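Local structure of Alpha/beta hydrolase fold protein (Chitinophaga pinensis, 4PW0) at residues 34-46 with 101-115. The protein is probably a hydrolase of the alpha/beta hydrolase fold, likely using a serine nucleophile on a substrate that remains unassigned. Sequence-based numbering, arbitrary orientation. Where two conformers were deposited one is given.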
# COMPACT_ATOMS: atom_id res chain seq x y z
N PRO A 34 26.54 -3.27 10.43
CA PRO A 34 25.91 -3.26 11.75
C PRO A 34 25.21 -1.94 12.05
O PRO A 34 25.70 -0.88 11.67
CB PRO A 34 27.06 -3.56 12.70
CG PRO A 34 28.04 -4.34 11.88
CD PRO A 34 27.96 -3.69 10.51
N SER A 35 24.03 -2.01 12.69
CA SER A 35 23.24 -0.82 12.99
C SER A 35 22.53 -0.99 14.33
O SER A 35 22.42 -2.09 14.86
CB SER A 35 22.25 -0.51 11.85
OG SER A 35 21.19 -1.46 11.77
N ASP A 36 22.05 0.12 14.86
CA ASP A 36 21.51 0.13 16.22
C ASP A 36 20.17 -0.58 16.36
O ASP A 36 19.86 -1.12 17.41
CB ASP A 36 21.32 1.57 16.70
CG ASP A 36 22.62 2.20 17.19
OD1 ASP A 36 23.68 1.52 17.34
OD2 ASP A 36 22.54 3.41 17.43
N ILE A 37 19.38 -0.57 15.29
CA ILE A 37 18.06 -1.22 15.29
C ILE A 37 18.02 -2.14 14.07
O ILE A 37 17.60 -1.73 12.98
CB ILE A 37 16.89 -0.25 15.28
CG1 ILE A 37 17.00 0.74 16.46
CG2 ILE A 37 15.57 -1.00 15.36
CD1 ILE A 37 16.06 1.91 16.32
N PRO A 38 18.48 -3.39 14.24
CA PRO A 38 18.50 -4.31 13.11
C PRO A 38 17.06 -4.75 12.75
O PRO A 38 16.13 -4.63 13.57
CB PRO A 38 19.30 -5.51 13.64
CG PRO A 38 19.92 -5.06 14.92
CD PRO A 38 19.03 -4.00 15.47
N LEU A 39 16.93 -5.29 11.53
CA LEU A 39 15.68 -5.92 11.09
C LEU A 39 15.90 -7.42 11.16
O LEU A 39 16.79 -7.97 10.48
CB LEU A 39 15.40 -5.52 9.65
CG LEU A 39 14.17 -6.18 9.04
CD1 LEU A 39 12.89 -5.77 9.77
CD2 LEU A 39 14.09 -5.85 7.56
N ILE A 40 15.11 -8.09 11.98
CA ILE A 40 15.16 -9.55 12.11
C ILE A 40 14.04 -10.16 11.25
O ILE A 40 12.89 -9.75 11.36
CB ILE A 40 14.93 -10.04 13.56
CG1 ILE A 40 15.74 -9.23 14.58
CG2 ILE A 40 15.23 -11.54 13.67
CD1 ILE A 40 17.23 -9.28 14.36
N CYS A 41 14.40 -11.11 10.41
CA CYS A 41 13.52 -11.70 9.42
C CYS A 41 13.15 -13.12 9.78
O CYS A 41 14.01 -13.92 10.19
CB CYS A 41 14.17 -11.67 8.02
SG CYS A 41 14.57 -10.01 7.46
N PHE A 42 11.88 -13.46 9.60
CA PHE A 42 11.30 -14.73 10.00
C PHE A 42 10.67 -15.41 8.80
O PHE A 42 9.81 -14.84 8.14
CB PHE A 42 10.25 -14.55 11.11
CG PHE A 42 10.78 -13.91 12.36
CD1 PHE A 42 11.02 -12.55 12.42
CD2 PHE A 42 11.01 -14.67 13.50
CE1 PHE A 42 11.50 -11.93 13.57
CE2 PHE A 42 11.50 -14.06 14.65
CZ PHE A 42 11.77 -12.71 14.68
N GLN A 43 11.14 -16.61 8.52
CA GLN A 43 10.93 -17.28 7.22
C GLN A 43 9.60 -18.03 7.08
O GLN A 43 8.91 -18.34 8.07
CB GLN A 43 12.13 -18.21 6.97
CG GLN A 43 12.29 -18.85 5.60
CD GLN A 43 12.31 -17.87 4.46
OE1 GLN A 43 11.34 -17.12 4.21
NE2 GLN A 43 13.47 -17.79 3.78
N HIS A 44 9.25 -18.32 5.83
CA HIS A 44 8.06 -19.11 5.49
C HIS A 44 8.14 -20.59 5.72
O HIS A 44 9.22 -21.10 6.02
CB HIS A 44 7.71 -18.85 4.01
CG HIS A 44 8.62 -19.49 3.00
ND1 HIS A 44 8.53 -20.82 2.66
CD2 HIS A 44 9.58 -18.98 2.19
CE1 HIS A 44 9.43 -21.11 1.73
NE2 HIS A 44 10.04 -20.01 1.40
N PHE A 45 7.03 -21.30 5.46
CA PHE A 45 6.91 -22.80 5.61
C PHE A 45 7.87 -23.54 4.70
O PHE A 45 7.82 -23.40 3.51
CB PHE A 45 5.48 -23.22 5.24
CG PHE A 45 5.21 -24.71 5.19
CD1 PHE A 45 5.46 -25.53 6.28
CD2 PHE A 45 4.65 -25.28 4.08
CE1 PHE A 45 5.17 -26.89 6.20
CE2 PHE A 45 4.39 -26.64 3.99
CZ PHE A 45 4.64 -27.46 5.07
N THR A 46 8.73 -24.34 5.31
CA THR A 46 9.81 -25.13 4.69
C THR A 46 11.02 -24.29 4.27
O THR A 46 12.02 -24.86 3.84
CB THR A 46 9.42 -26.02 3.51
OG1 THR A 46 9.34 -25.24 2.29
CG2 THR A 46 8.14 -26.75 3.76
N ILE A 101 20.96 -8.53 20.92
CA ILE A 101 20.04 -7.57 20.31
C ILE A 101 18.82 -7.45 21.20
O ILE A 101 18.14 -8.44 21.46
CB ILE A 101 19.69 -7.97 18.86
CG1 ILE A 101 20.97 -8.06 18.02
CG2 ILE A 101 18.66 -7.02 18.28
CD1 ILE A 101 20.80 -8.75 16.68
N ARG A 102 18.57 -6.24 21.70
CA ARG A 102 17.54 -5.92 22.69
C ARG A 102 16.33 -5.19 22.14
O ARG A 102 15.31 -5.10 22.80
CB ARG A 102 18.14 -4.98 23.78
CG ARG A 102 19.36 -5.53 24.51
CD ARG A 102 19.18 -7.00 24.90
NE ARG A 102 18.68 -7.20 26.27
CZ ARG A 102 17.59 -7.90 26.61
NH1 ARG A 102 16.79 -8.49 25.70
NH2 ARG A 102 17.27 -8.01 27.91
N TYR A 103 16.49 -4.60 20.95
CA TYR A 103 15.46 -3.74 20.37
C TYR A 103 15.65 -3.81 18.86
O TYR A 103 16.76 -3.61 18.34
CB TYR A 103 15.63 -2.31 20.85
CG TYR A 103 14.48 -1.36 20.54
CD1 TYR A 103 13.17 -1.66 20.94
CD2 TYR A 103 14.72 -0.17 19.85
CE1 TYR A 103 12.13 -0.78 20.69
CE2 TYR A 103 13.69 0.71 19.60
CZ TYR A 103 12.42 0.41 20.01
OH TYR A 103 11.43 1.32 19.75
N PHE A 104 14.57 -4.14 18.15
CA PHE A 104 14.75 -4.47 16.74
C PHE A 104 13.42 -4.35 16.02
O PHE A 104 12.37 -4.36 16.63
CB PHE A 104 15.33 -5.89 16.60
CG PHE A 104 14.60 -6.94 17.40
CD1 PHE A 104 14.97 -7.21 18.71
CD2 PHE A 104 13.54 -7.66 16.87
CE1 PHE A 104 14.32 -8.17 19.47
CE2 PHE A 104 12.90 -8.62 17.61
CZ PHE A 104 13.29 -8.89 18.92
N ASP A 105 13.50 -4.22 14.70
CA ASP A 105 12.32 -4.34 13.85
C ASP A 105 12.21 -5.81 13.42
O ASP A 105 13.19 -6.56 13.44
CB ASP A 105 12.48 -3.47 12.61
CG ASP A 105 12.54 -1.99 12.94
OD1 ASP A 105 11.78 -1.52 13.84
OD2 ASP A 105 13.29 -1.28 12.22
N VAL A 106 11.00 -6.20 12.98
CA VAL A 106 10.79 -7.57 12.52
C VAL A 106 10.05 -7.59 11.17
O VAL A 106 9.20 -6.75 10.91
CB VAL A 106 10.01 -8.43 13.54
CG1 VAL A 106 10.80 -8.53 14.83
CG2 VAL A 106 8.62 -7.87 13.82
N LEU A 107 10.39 -8.62 10.39
CA LEU A 107 9.71 -8.90 9.11
C LEU A 107 9.37 -10.38 9.13
O LEU A 107 10.26 -11.22 9.23
CB LEU A 107 10.62 -8.57 7.93
CG LEU A 107 10.07 -8.82 6.50
CD1 LEU A 107 11.01 -8.15 5.51
CD2 LEU A 107 10.00 -10.24 6.20
N GLY A 108 8.09 -10.72 9.05
CA GLY A 108 7.67 -12.10 9.07
C GLY A 108 6.89 -12.42 7.80
O GLY A 108 5.89 -11.75 7.50
N PHE A 109 7.31 -13.49 7.11
CA PHE A 109 6.61 -13.98 5.92
C PHE A 109 5.95 -15.32 6.24
O PHE A 109 6.61 -16.24 6.70
CB PHE A 109 7.64 -14.14 4.79
CG PHE A 109 7.08 -14.74 3.50
CD1 PHE A 109 5.83 -14.40 3.03
CD2 PHE A 109 7.87 -15.60 2.73
CE1 PHE A 109 5.34 -14.94 1.85
CE2 PHE A 109 7.39 -16.11 1.53
CZ PHE A 109 6.12 -15.78 1.10
N SER A 110 4.63 -15.41 6.02
CA SER A 110 3.87 -16.67 6.11
C SER A 110 3.94 -17.15 7.59
O SER A 110 3.57 -16.38 8.48
CB SER A 110 4.38 -17.65 5.08
OG SER A 110 3.62 -18.85 5.18
N LEU A 111 4.45 -18.35 7.87
CA LEU A 111 4.66 -18.78 9.24
C LEU A 111 5.38 -17.72 10.08
O LEU A 111 5.02 -17.45 11.23
CB LEU A 111 5.49 -20.06 9.20
CG LEU A 111 5.98 -20.58 10.53
CD1 LEU A 111 4.83 -20.89 11.46
CD2 LEU A 111 6.84 -21.82 10.30
N GLY A 112 6.40 -17.08 9.49
CA GLY A 112 7.09 -16.03 10.17
C GLY A 112 6.22 -14.85 10.53
O GLY A 112 6.46 -14.17 11.54
N GLY A 113 5.20 -14.59 9.70
CA GLY A 113 4.23 -13.56 10.01
C GLY A 113 3.35 -13.90 11.20
O GLY A 113 2.81 -12.98 11.85
N PHE A 114 3.16 -15.17 11.50
CA PHE A 114 2.46 -15.56 12.73
C PHE A 114 3.38 -15.32 13.95
O PHE A 114 2.97 -14.73 14.97
CB PHE A 114 2.13 -17.06 12.75
CG PHE A 114 1.30 -17.57 11.61
CD1 PHE A 114 0.55 -16.75 10.79
CD2 PHE A 114 1.28 -18.92 11.37
CE1 PHE A 114 -0.18 -17.27 9.72
CE2 PHE A 114 0.54 -19.45 10.34
CZ PHE A 114 -0.21 -18.66 9.51
N ILE A 115 4.65 -15.68 13.80
CA ILE A 115 5.63 -15.53 14.89
C ILE A 115 5.78 -14.06 15.27
O ILE A 115 5.82 -13.72 16.48
CB ILE A 115 6.98 -16.17 14.50
CG1 ILE A 115 6.85 -17.70 14.44
CG2 ILE A 115 8.09 -15.80 15.51
CD1 ILE A 115 8.01 -18.41 13.75
O HOH W 1 19.13 -2.77 19.18
O HOH W 2 15.52 -1.80 10.96
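Ile37 lays CG2 against CA of Phe104 at the entry to two neighbouring parallel strands, 39-42 and 104-109, in the central sheet. A water donates to both Ile37 O and Asp105 OD2; that carboxylate is also salt-bridged to Arg128. Five backbone hydrogen bonds, from Asp105 N to Pro38 O through to Phe109 N to Phe42 O (3.0 Å), zip the two segments together. Leu39 reaches across with CD1, 3.7 Å from Asp105 CB. On the other side of the sheet Ile40 sets CG1 3.5 Å from CD2 of Phe104. Phe42, on that same side, has CG anti to its carbonyl carbon (chi1 -59°), which turns CE1 toward Val106 CG1. Its CD2 lies 3.7 Å from Ile115 CG2, bridging strand and helix. Gly112 CA lies 3.6 Å from Phe42 O; a side chain there would clash with that oxygen. Gln43 bends back, and OE1 accepts from His44 N in the carbonyl plane, on a lone pair. His44 runs alongside Phe109, its CB 3.5 Å from Phe109 CD2, while ND1 donates to Phe45 O. A glycine in place of His44 would probably leave a gap beside Phe109 and Ser110 CB and deprive Phe45 O of one donor. Bonds and packing thus hold strand 104-109 beside 39-42 up to Ser110, whose strained backbone (phi 64°, psi -122°) and G-x-S-x-G spacing are consistent with a nucleophile elbow, Ser110 touching His262.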